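Local coordinates for protein gene activator AphA (Vibrio cholerae, PDB 1YG2) that activates virulence gene expression as a winged helix transcription factor, probably by binding DNA through its PadR-like domain as a dimer, at residues L115-L118 with V119-R123. Residues are numbered along the deposited sequence; the frame is centred on the assembly and turned at random.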
# COMPACT_ATOMS: atom_id res chain seq x y z
N LEU A 115 -8.80 -13.32 6.87
CA LEU A 115 -7.44 -13.36 6.35
C LEU A 115 -7.31 -14.51 5.35
O LEU A 115 -6.89 -14.31 4.21
CB LEU A 115 -6.45 -13.54 7.51
CG LEU A 115 -4.96 -13.30 7.23
CD1 LEU A 115 -4.74 -11.87 6.75
CD2 LEU A 115 -4.17 -13.55 8.50
N ALA A 116 -7.67 -15.71 5.79
CA ALA A 116 -7.59 -16.89 4.94
C ALA A 116 -8.34 -16.63 3.64
O ALA A 116 -7.92 -17.06 2.57
CB ALA A 116 -8.19 -18.09 5.66
N GLU A 117 -9.45 -15.91 3.73
CA GLU A 117 -10.23 -15.59 2.55
C GLU A 117 -9.44 -14.72 1.58
O GLU A 117 -9.33 -15.06 0.41
CB GLU A 117 -11.52 -14.86 2.93
CG GLU A 117 -12.25 -14.31 1.72
CD GLU A 117 -12.64 -12.85 1.87
OE1 GLU A 117 -12.05 -12.17 2.74
OE2 GLU A 117 -13.53 -12.38 1.12
N LEU A 118 -8.90 -13.61 2.07
CA LEU A 118 -8.14 -12.70 1.21
C LEU A 118 -6.85 -13.31 0.67
O LEU A 118 -6.29 -12.82 -0.32
CB LEU A 118 -7.84 -11.39 1.94
CG LEU A 118 -8.97 -10.35 1.96
CD1 LEU A 118 -8.49 -9.09 2.66
CD2 LEU A 118 -9.40 -10.00 0.54
N VAL A 119 -6.36 -14.36 1.31
CA VAL A 119 -5.15 -14.99 0.85
C VAL A 119 -5.46 -15.76 -0.43
O VAL A 119 -4.72 -15.70 -1.41
CB VAL A 119 -4.57 -15.96 1.90
CG1 VAL A 119 -3.33 -16.63 1.36
CG2 VAL A 119 -4.23 -15.20 3.16
N GLU A 120 -6.58 -16.48 -0.42
CA GLU A 120 -6.98 -17.27 -1.58
C GLU A 120 -7.23 -16.38 -2.79
O GLU A 120 -6.84 -16.72 -3.90
CB GLU A 120 -8.22 -18.10 -1.26
CG GLU A 120 -7.94 -19.22 -0.25
CD GLU A 120 -6.80 -20.13 -0.69
OE1 GLU A 120 -6.86 -20.66 -1.82
OE2 GLU A 120 -5.86 -20.33 0.11
N GLU A 121 -7.86 -15.24 -2.57
CA GLU A 121 -8.12 -14.31 -3.66
C GLU A 121 -6.76 -13.85 -4.18
O GLU A 121 -6.52 -13.84 -5.39
CB GLU A 121 -8.91 -13.11 -3.17
CG GLU A 121 -10.31 -13.44 -2.69
CD GLU A 121 -10.95 -12.27 -1.98
OE1 GLU A 121 -10.95 -11.16 -2.55
OE2 GLU A 121 -11.45 -12.46 -0.84
N SER A 122 -5.88 -13.47 -3.26
CA SER A 122 -4.54 -13.02 -3.62
C SER A 122 -3.85 -14.09 -4.45
O SER A 122 -3.17 -13.78 -5.43
CB SER A 122 -3.71 -12.72 -2.37
OG SER A 122 -4.24 -11.63 -1.66
N ARG A 123 -4.03 -15.34 -4.06
CA ARG A 123 -3.43 -16.44 -4.79
C ARG A 123 -3.99 -16.50 -6.19
O ARG A 123 -3.26 -16.72 -7.15
CB ARG A 123 -3.67 -17.77 -4.08
CG ARG A 123 -2.78 -17.98 -2.87
CD ARG A 123 -2.60 -19.45 -2.57
NE ARG A 123 -1.48 -19.69 -1.66
CZ ARG A 123 -1.54 -19.54 -0.34
NH1 ARG A 123 -2.67 -19.16 0.23
NH2 ARG A 123 -0.47 -19.78 0.40
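Ser122 and Leu118, four residues apart on helix 108-136, illustrate how a helical serine can turn its hydroxyl back onto the preceding turn. With OG placed anti to its own carbonyl carbon (chi1 -66°), the hydroxyl donates to Leu118 O at 2.7 Å, while Ser122 N donates to the same oxygen at 3.0 Å. The two donors arrive from opposite faces of the carbonyl plane, the amide well above it and the hydroxyl tilted less. The regular helical bond is thus retained, and the buried hydroxyl finds an acceptor within its own helix.

One residue earlier, Glu121 reaches back along the helix surface, extended beyond CG, to Glu117, whose chain bends at chi2. Their carboxylates meet at 2.9 Å between Glu117 OE2 and Glu121 OE2, with planes turned 67° apart. Methyl CD2 of Leu118 lies against the same group, 3.5 Å from Glu121 OE2. On the flank facing helix 145-177, CG2 of Val119 lies 3.0 Å from Leu115 O, the acceptor for Val119 N. Leu115 packs there on Val171 and Leu172, and Val119 on Ala168, whereas Leu118 and Ser122 touch Thr87 and His89 of the second subunit, respectively.

This part of helix 108-136 thus packs on helix 145-177 through Leu115 and Val119, and on the second subunit through Leu118 and Ser122. Two acceptors as close as those of Glu117 and Glu121 would repel if both were ionised, and their closeness would be expected to raise the pKa of one of them.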